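Local coordinates for protein autolysin E (Staphylococcus aureus, PDB 4PI8) that probably cleaves the glycan strands of bacterial peptidoglycan as a glycosidase of the lysozyme clan, and here, as a catalytic mutant, binds a NAG-NAM disaccharide, at residues E173-N178 and N185-A190; Y127-F130 and A135-S138; Y9-A14 and A44-H49. The protein carries 1 engineered substitution. One frame throughout, in Å; residues are numbered along the deposited sequence.

In the fold
From the N terminus, contact 3 is made first: helix 11-18 runs into a two-stranded hairpin (26-29 with 32-35) and helix 38-45, and residues 44-49 return to residues 9-14. Contact 2 then closes a short loop of four intervening residues between strand 125-127 and helix 138-143. Contact 1 follows, bridging the two ends of helix 179-184, the six residues between its segments all being helical. The three lie in series along the chain, without nesting or crossing. Contacts 1 and 3 touch, Pro189 CG lying 3.8 Å from Ala14 CB, so the N-terminal helix is tied to the loop beside the glycan pocket. Contact 2 stands apart, its centre about 25 Å from that of contact 1.

Contact 1: E173-N178 and N185-A190; sequences ENNQLN and NPENPA
Asn175 and Glu187 meet through a single direct hydrogen bond, from ND2 of Asn175 to OE1 of Glu187 (3.1 Å, 163° at the hydrogen). The acceptor lies near the amide plane of Asn175, whereas the donor reaches OE1 from above the carboxylate; the two flat groups stand 86° apart. Water 2 links the same Glu187 OE1 to Asn175 O, with 2.8 Å from its oxygen to each, so the carboxylate also reaches the backbone through water. The second pair is a stack: the amides of Gln176 and Asn185 lie 14° from parallel, with Gln176 NE2 3.6 Å from Asn185 CG. Both pairs form where the chain turns at the ends of helices. Asn175, with positive phi, is the C-prime residue of the Schellman motif ending helix 156-172, and Asn185 leaves helix 179-184 to open a type I turn closed by Asn188 N to Asn185 O. Gln176 OE1 accepts from Asn174 ND2 at 2.9 Å and is bonded to His192 of the glycan pocket, while Gln176 NE2 is bonded to Gln181 O. Asn185 ND2 is bonded to Gln191 O, also in a pocket residue, and Asn175 ND2 has a second partner in Asp6 OD2.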
loop_
_atom_site.group_PDB
_atom_site.type_symbol
_atom_site.label_atom_id
_atom_site.label_comp_id
_atom_site.label_asym_id
_atom_site.label_seq_id
_atom_site.Cartn_x
_atom_site.Cartn_y
_atom_site.Cartn_z
ATOM N N GLU A 173 9.468 7.225 6.284
ATOM C CA GLU A 173 10.635 7.598 7.111
ATOM C C GLU A 173 11.809 6.672 6.878
ATOM O O GLU A 173 12.925 6.987 7.346
ATOM C CB GLU A 173 10.263 7.650 8.573
ATOM C CG GLU A 173 9.323 8.798 8.936
ATOM C CD GLU A 173 9.897 10.138 8.661
ATOM O OE1 GLU A 173 11.017 10.447 9.185
ATOM O OE2 GLU A 173 9.339 10.887 7.895
ATOM N N ASN A 174 11.608 5.597 6.142
ATOM C CA ASN A 174 12.669 4.645 5.737
ATOM C C ASN A 174 13.104 4.890 4.304
ATOM O O ASN A 174 13.650 3.972 3.680
ATOM C CB ASN A 174 12.208 3.201 5.940
ATOM C CG ASN A 174 13.337 2.180 5.833
ATOM O OD1 ASN A 174 14.393 2.413 6.479
ATOM N ND2 ASN A 174 13.196 1.155 4.995
ATOM N N ASN A 175 12.794 6.054 3.719
ATOM C CA ASN A 175 13.163 6.379 2.378
ATOM C C ASN A 175 12.559 5.491 1.287
ATOM O O ASN A 175 13.046 5.424 0.152
ATOM C CB ASN A 175 14.709 6.424 2.248
ATOM C CG ASN A 175 15.173 7.197 1.036
ATOM O OD1 ASN A 175 14.584 8.240 0.665
ATOM N ND2 ASN A 175 16.272 6.721 0.391
ATOM N N GLN A 176 11.385 4.933 1.593
ATOM C CA GLN A 176 10.568 4.223 0.575
ATOM C C GLN A 176 9.380 5.177 0.336
ATOM O O GLN A 176 8.391 5.120 1.042
ATOM C CB GLN A 176 10.167 2.858 1.111
ATOM C CG GLN A 176 11.335 1.905 1.262
ATOM C CD GLN A 176 10.964 0.613 1.970
ATOM O OE1 GLN A 176 11.014 0.526 3.195
ATOM N NE2 GLN A 176 10.550 -0.368 1.241
ATOM N N LEU A 177 9.562 6.049 -0.643
ATOM C CA LEU A 177 8.746 7.227 -0.867
ATOM C C LEU A 177 7.774 7.088 -2.013
ATOM O O LEU A 177 6.980 8.018 -2.240
ATOM C CB LEU A 177 9.655 8.442 -1.164
ATOM C CG LEU A 177 10.829 8.669 -0.219
ATOM C CD1 LEU A 177 11.504 9.993 -0.690
ATOM C CD2 LEU A 177 10.312 8.773 1.183
ATOM N N ASN A 178 7.885 6.036 -2.776
ATOM C CA ASN A 178 6.975 5.763 -3.888
ATOM C C ASN A 178 6.617 4.315 -3.915
ATOM O O ASN A 178 7.185 3.480 -3.161
ATOM C CB ASN A 178 7.528 6.326 -5.182
ATOM C CG ASN A 178 8.761 5.626 -5.669
ATOM O OD1 ASN A 178 8.943 4.421 -5.523
ATOM N ND2 ASN A 178 9.618 6.428 -6.346
ATOM N N ASN A 185 12.044 -2.165 -2.639
ATOM C CA ASN A 185 13.140 -1.627 -1.829
ATOM C C ASN A 185 14.492 -1.701 -2.489
ATOM O O ASN A 185 15.400 -2.389 -2.009
ATOM C CB ASN A 185 13.145 -2.314 -0.459
ATOM C CG ASN A 185 13.894 -1.518 0.603
ATOM O OD1 ASN A 185 14.275 -0.367 0.402
ATOM N ND2 ASN A 185 14.011 -2.136 1.790
ATOM N N PRO A 186 14.697 -1.001 -3.582
ATOM C CA PRO A 186 15.953 -1.130 -4.328
ATOM C C PRO A 186 17.170 -0.725 -3.503
ATOM O O PRO A 186 18.305 -1.218 -3.840
ATOM C CB PRO A 186 15.764 -0.226 -5.528
ATOM C CG PRO A 186 14.568 0.582 -5.258
ATOM C CD PRO A 186 13.722 -0.181 -4.307
ATOM N N GLU A 187 17.055 0.082 -2.487
ATOM C CA GLU A 187 18.195 0.441 -1.627
ATOM C C GLU A 187 18.656 -0.770 -0.871
ATOM O O GLU A 187 19.878 -0.904 -0.590
ATOM C CB GLU A 187 17.794 1.528 -0.669
ATOM C CG GLU A 187 18.918 2.169 0.142
ATOM C CD GLU A 187 18.480 3.385 0.944
ATOM O OE1 GLU A 187 17.297 3.808 0.969
ATOM O OE2 GLU A 187 19.402 4.044 1.532
ATOM N N ASN A 188 17.759 -1.688 -0.512
ATOM C CA ASN A 188 18.033 -2.926 0.246
ATOM C C ASN A 188 17.103 -4.041 -0.268
ATOM O O ASN A 188 16.122 -4.401 0.364
ATOM C CB ASN A 188 17.889 -2.762 1.753
ATOM C CG ASN A 188 18.977 -1.893 2.346
ATOM O OD1 ASN A 188 18.779 -0.674 2.649
ATOM N ND2 ASN A 188 20.118 -2.451 2.468
ATOM N N PRO A 189 17.413 -4.579 -1.436
ATOM C CA PRO A 189 16.483 -5.476 -2.113
ATOM C C PRO A 189 16.075 -6.672 -1.288
ATOM O O PRO A 189 16.896 -7.290 -0.585
ATOM C CB PRO A 189 17.262 -5.885 -3.390
ATOM C CG PRO A 189 18.123 -4.758 -3.665
ATOM C CD PRO A 189 18.564 -4.252 -2.307
ATOM N N ALA A 190 14.807 -7.036 -1.356
ATOM C CA ALA A 190 14.221 -8.200 -0.751
ATOM C C ALA A 190 14.003 -8.092 0.738
ATOM O O ALA A 190 13.617 -9.105 1.388
ATOM C CB ALA A 190 14.952 -9.515 -1.138
HETATM O O HOH W 1 16.338 2.971 3.490
HETATM O O HOH W 2 15.169 3.989 -0.905
#

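Contact 2: Y127-F130 and A135-S138; sequences YYNF and AFDS
Tyr127 meets Phe136 chiefly through its backbone: the carbonyl O of Tyr127 lies 3.3 Å from Phe136 CZ, at the ring edge and near the ring plane, where the partly positive ring hydrogens face a carbonyl oxygen. The Tyr127 side chain adds an apolar touch, CB to Phe136 CE1 at 4.2 Å, but beyond CB it leads off, and its hydroxyl is hydrogen-bonded to Gln152 OE1. Tyr128 contributes main chain alone, its C atom 3.9 Å from Phe136 CZ, while its own ring packs on Pro156 and Ala159 of helix 156-172. Asn129 supplies the central interaction, a CH-pi contact in which CB sits 3.5 Å from the Phe136 centroid and only 3° off the ring normal. CB is therefore nearly equidistant from all six ring atoms, as a methylene centred over the face must be. The pair joins the two ends of the loop that leads from the hairpin of strands 120-122 and 125-127 to helix 138-143, whose N-cap is Asp137. Four residues intervene, among them Gly132, Ile133 and Gly134 of the glycan pocket. With CG anti to the backbone N (chi1 -172°), the amide of Asn129 runs back toward the CB end of Phe136, antiparallel to that side chain, its ND2 3.8 Å from Phe136 CG and its plane inclined 63° to the ring. That ND2 is hydrogen-bonded to Ile133 O, so the side chain that packs on Phe136 is also bonded to a residue of the glycan pocket. Ala148 of helix 147-150 touches both Asn129 and Phe136, and Ile120 of strand 120-122 also packs on Phe136.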
loop_
_atom_site.group_PDB
_atom_site.type_symbol
_atom_site.label_atom_id
_atom_site.label_comp_id
_atom_site.label_asym_id
_atom_site.label_seq_id
_atom_site.Cartn_x
_atom_site.Cartn_y
_atom_site.Cartn_z
ATOM N N TYR A 127 -11.519 -5.686 15.359
ATOM C CA TYR A 127 -10.338 -5.015 14.787
ATOM C C TYR A 127 -10.456 -4.952 13.291
ATOM O O TYR A 127 -10.955 -5.831 12.620
ATOM C CB TYR A 127 -9.070 -5.753 15.212
ATOM C CG TYR A 127 -8.899 -5.745 16.719
ATOM C CD1 TYR A 127 -8.395 -4.659 17.382
ATOM C CD2 TYR A 127 -9.329 -6.820 17.487
ATOM C CE1 TYR A 127 -8.297 -4.622 18.769
ATOM C CE2 TYR A 127 -9.207 -6.807 18.873
ATOM C CZ TYR A 127 -8.704 -5.720 19.507
ATOM O OH TYR A 127 -8.551 -5.687 20.889
ATOM N N TYR A 128 -9.959 -3.798 12.753
ATOM C CA TYR A 128 -10.048 -3.469 11.314
ATOM C C TYR A 128 -8.639 -3.216 10.801
ATOM O O TYR A 128 -7.767 -2.834 11.529
ATOM C CB TYR A 128 -10.908 -2.189 11.132
ATOM C CG TYR A 128 -12.347 -2.419 11.594
ATOM C CD1 TYR A 128 -12.663 -2.234 12.931
ATOM C CD2 TYR A 128 -13.303 -2.796 10.713
ATOM C CE1 TYR A 128 -13.978 -2.459 13.357
ATOM C CE2 TYR A 128 -14.626 -3.034 11.110
ATOM C CZ TYR A 128 -14.918 -2.864 12.462
ATOM O OH TYR A 128 -16.236 -3.059 12.906
ATOM N N ASN A 129 -8.491 -3.500 9.513
ATOM C CA ASN A 129 -7.157 -3.317 8.858
ATOM C C ASN A 129 -7.433 -3.092 7.396
ATOM O O ASN A 129 -7.922 -3.948 6.694
ATOM C CB ASN A 129 -6.382 -4.601 9.085
ATOM C CG ASN A 129 -4.936 -4.505 8.656
ATOM O OD1 ASN A 129 -4.543 -3.752 7.765
ATOM N ND2 ASN A 129 -4.140 -5.257 9.333
ATOM N N PHE A 130 -7.118 -1.858 6.927
ATOM C CA PHE A 130 -7.438 -1.494 5.575
ATOM C C PHE A 130 -6.235 -1.361 4.621
ATOM O O PHE A 130 -6.399 -0.926 3.494
ATOM C CB PHE A 130 -8.224 -0.156 5.559
ATOM C CG PHE A 130 -9.557 -0.180 6.255
ATOM C CD1 PHE A 130 -10.326 -1.315 6.332
ATOM C CD2 PHE A 130 -10.019 0.981 6.821
ATOM C CE1 PHE A 130 -11.553 -1.311 7.005
ATOM C CE2 PHE A 130 -11.269 1.012 7.410
ATOM C CZ PHE A 130 -12.017 -0.131 7.526
ATOM N N ALA A 135 -0.203 -9.566 10.326
ATOM C CA ALA A 135 -1.045 -10.716 10.319
ATOM C C ALA A 135 -2.448 -10.299 10.769
ATOM O O ALA A 135 -2.591 -9.608 11.789
ATOM C CB ALA A 135 -0.473 -11.803 11.245
ATOM N N PHE A 136 -3.389 -10.690 9.938
ATOM C CA PHE A 136 -4.798 -10.298 10.121
ATOM C C PHE A 136 -5.723 -11.401 9.736
ATOM O O PHE A 136 -6.203 -11.473 8.621
ATOM C CB PHE A 136 -5.085 -8.989 9.343
ATOM C CG PHE A 136 -6.368 -8.311 9.790
ATOM C CD1 PHE A 136 -6.437 -7.764 11.056
ATOM C CD2 PHE A 136 -7.458 -8.281 8.952
ATOM C CE1 PHE A 136 -7.673 -7.175 11.502
ATOM C CE2 PHE A 136 -8.663 -7.676 9.384
ATOM C CZ PHE A 136 -8.723 -7.144 10.639
ATOM N N ASP A 137 -5.870 -12.314 10.701
ATOM C CA ASP A 137 -6.846 -13.397 10.643
ATOM C C ASP A 137 -7.254 -13.761 12.059
ATOM O O ASP A 137 -6.669 -13.268 13.029
ATOM C CB ASP A 137 -6.306 -14.602 9.853
ATOM C CG ASP A 137 -5.015 -15.192 10.426
ATOM O OD1 ASP A 137 -4.705 -15.068 11.633
ATOM O OD2 ASP A 137 -4.296 -15.828 9.633
ATOM N N SER A 138 -8.267 -14.629 12.207
ATOM C CA SER A 138 -8.771 -14.933 13.563
ATOM C C SER A 138 -7.684 -15.506 14.489
ATOM O O SER A 138 -7.579 -15.086 15.645
ATOM C CB SER A 138 -10.019 -15.838 13.527
ATOM O OG SER A 138 -9.951 -16.777 12.461
#

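Contact 3: Y9-A14 and A44-H49; sequences YSFDEA and AMTISH
The Phe11 ring carries much of this contact, and its edge is directed at residues 44-49. At that edge, close to the ring plane, lies the carbonyl O of Met45, 3.6 Å from Phe11 CE1. Thr46 OG1 approaches obliquely at 3.6 Å from Phe11 CZ, and is itself hydrogen-bonded to Ala42 O. The ring reaches this position because CG is anti to the backbone N (chi1 -177°), carrying it out from the first turn of its helix. Met45 CG packs near the same edge but from the other side of the ring plane, 4.0 Å from Phe11 CE1. Met45 then bends at its last torsion (chi3 -75°), which brings CE to 4.0 Å from Ala14 CB, one helical turn beyond Phe11. That first turn is fixed by a capping box: Glu13 N donates to Ser10 OG at 3.1 Å and Ser10 N to Glu13 OE1 at 3.0 Å. Packing of the Phe11 ring and Ala14 on Met45 and Thr46 joins the start of helix 11-18 to the end of helix 38-45. Farther out, Tyr227 meets the Phe11 ring edge-to-face, Met45 O is bonded to Tyr180 OH, and Trp184 packs on Met45, placing helix 179-184 alongside helix 38-45.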
loop_
_atom_site.group_PDB
_atom_site.type_symbol
_atom_site.label_atom_id
_atom_site.label_comp_id
_atom_site.label_asym_id
_atom_site.label_seq_id
_atom_site.Cartn_x
_atom_site.Cartn_y
_atom_site.Cartn_z
ATOM N N TYR A 9 22.776 -1.151 -5.602
ATOM C CA TYR A 9 22.842 -2.428 -6.273
ATOM C C TYR A 9 22.622 -2.254 -7.770
ATOM O O TYR A 9 21.885 -1.361 -8.184
ATOM C CB TYR A 9 21.843 -3.435 -5.714
ATOM C CG TYR A 9 22.151 -3.840 -4.336
ATOM C CD1 TYR A 9 23.049 -4.878 -4.114
ATOM C CD2 TYR A 9 21.619 -3.218 -3.224
ATOM C CE1 TYR A 9 23.345 -5.299 -2.839
ATOM C CE2 TYR A 9 21.935 -3.659 -1.938
ATOM C CZ TYR A 9 22.825 -4.682 -1.755
ATOM O OH TYR A 9 23.127 -5.063 -0.462
ATOM N N SER A 10 23.269 -3.082 -8.596
ATOM C CA SER A 10 22.913 -3.229 -9.969
ATOM C C SER A 10 21.548 -3.912 -10.063
ATOM O O SER A 10 21.090 -4.652 -9.131
ATOM C CB SER A 10 23.906 -4.089 -10.761
ATOM O OG SER A 10 23.871 -5.419 -10.338
ATOM N N PHE A 11 20.865 -3.728 -11.182
ATOM C CA PHE A 11 19.593 -4.440 -11.382
ATOM C C PHE A 11 19.745 -5.921 -11.278
ATOM O O PHE A 11 18.991 -6.608 -10.614
ATOM C CB PHE A 11 18.986 -4.027 -12.755
ATOM C CG PHE A 11 17.649 -4.628 -13.035
ATOM C CD1 PHE A 11 16.551 -4.230 -12.275
ATOM C CD2 PHE A 11 17.463 -5.633 -13.957
ATOM C CE1 PHE A 11 15.289 -4.771 -12.495
ATOM C CE2 PHE A 11 16.210 -6.157 -14.166
ATOM C CZ PHE A 11 15.131 -5.733 -13.447
ATOM N N ASP A 12 20.797 -6.474 -11.923
ATOM C CA ASP A 12 20.966 -7.913 -11.880
ATOM C C ASP A 12 21.194 -8.476 -10.468
ATOM O O ASP A 12 20.698 -9.537 -10.136
ATOM C CB ASP A 12 22.120 -8.382 -12.818
ATOM C CG ASP A 12 21.762 -8.250 -14.295
ATOM O OD1 ASP A 12 20.575 -8.126 -14.637
ATOM O OD2 ASP A 12 22.702 -8.251 -15.127
ATOM N N GLU A 13 21.926 -7.700 -9.662
ATOM C CA GLU A 13 22.163 -8.082 -8.257
ATOM C C GLU A 13 20.820 -8.084 -7.490
ATOM O O GLU A 13 20.503 -9.037 -6.797
ATOM C CB GLU A 13 23.137 -7.114 -7.605
ATOM C CG GLU A 13 24.642 -7.344 -7.921
ATOM C CD GLU A 13 25.525 -6.148 -7.638
ATOM O OE1 GLU A 13 25.109 -5.006 -7.296
ATOM O OE2 GLU A 13 26.766 -6.332 -7.859
ATOM N N ALA A 14 20.031 -7.029 -7.729
ATOM C CA ALA A 14 18.724 -6.951 -7.076
ATOM C C ALA A 14 17.771 -8.078 -7.466
ATOM O O ALA A 14 17.089 -8.675 -6.652
ATOM C CB ALA A 14 18.097 -5.599 -7.349
ATOM N N ALA A 44 8.548 -8.063 -13.582
ATOM C CA ALA A 44 7.708 -7.201 -12.720
ATOM C C ALA A 44 8.499 -6.055 -12.108
ATOM O O ALA A 44 8.006 -4.933 -12.000
ATOM C CB ALA A 44 7.029 -7.985 -11.628
ATOM N N MET A 45 9.773 -6.304 -11.782
ATOM C CA MET A 45 10.615 -5.297 -11.160
ATOM C C MET A 45 11.365 -4.438 -12.166
ATOM O O MET A 45 12.027 -3.451 -11.816
ATOM C CB MET A 45 11.519 -5.909 -10.042
ATOM C CG MET A 45 12.480 -6.890 -10.601
ATOM S SD MET A 45 13.423 -7.752 -9.331
ATOM C CE MET A 45 14.548 -6.463 -8.881
ATOM N N THR A 46 11.263 -4.750 -13.470
ATOM C CA THR A 46 11.914 -3.944 -14.486
ATOM C C THR A 46 11.346 -2.535 -14.543
ATOM O O THR A 46 10.127 -2.337 -14.469
ATOM C CB THR A 46 11.838 -4.654 -15.876
ATOM O OG1 THR A 46 12.432 -5.948 -15.767
ATOM C CG2 THR A 46 12.540 -3.894 -16.902
ATOM N N ILE A 47 12.222 -1.569 -14.639
ATOM C CA ILE A 47 11.816 -0.180 -14.643
ATOM C C ILE A 47 11.379 0.157 -16.047
ATOM O O ILE A 47 12.165 0.005 -16.979
ATOM C CB ILE A 47 12.947 0.817 -14.322
ATOM C CG1 ILE A 47 13.698 0.516 -13.013
ATOM C CG2 ILE A 47 12.394 2.229 -14.318
ATOM C CD1 ILE A 47 12.906 0.747 -11.758
ATOM N N SER A 48 10.162 0.665 -16.166
ATOM C CA SER A 48 9.630 1.014 -17.456
ATOM C C SER A 48 8.930 2.363 -17.340
ATOM O O SER A 48 7.866 2.460 -16.712
ATOM C CB SER A 48 8.689 -0.085 -17.933
ATOM O OG SER A 48 9.133 -0.573 -19.184
ATOM N N HIS A 49 9.567 3.394 -17.911
ATOM C CA HIS A 49 9.044 4.768 -17.916
ATOM C C HIS A 49 8.318 5.066 -19.225
ATOM O O HIS A 49 7.532 4.252 -19.701
ATOM C CB HIS A 49 10.177 5.785 -17.736
ATOM C CG HIS A 49 10.866 5.712 -16.405
ATOM N ND1 HIS A 49 10.218 5.952 -15.211
ATOM C CD2 HIS A 49 12.163 5.473 -16.085
ATOM C CE1 HIS A 49 11.077 5.842 -14.213
ATOM N NE2 HIS A 49 12.266 5.559 -14.717
#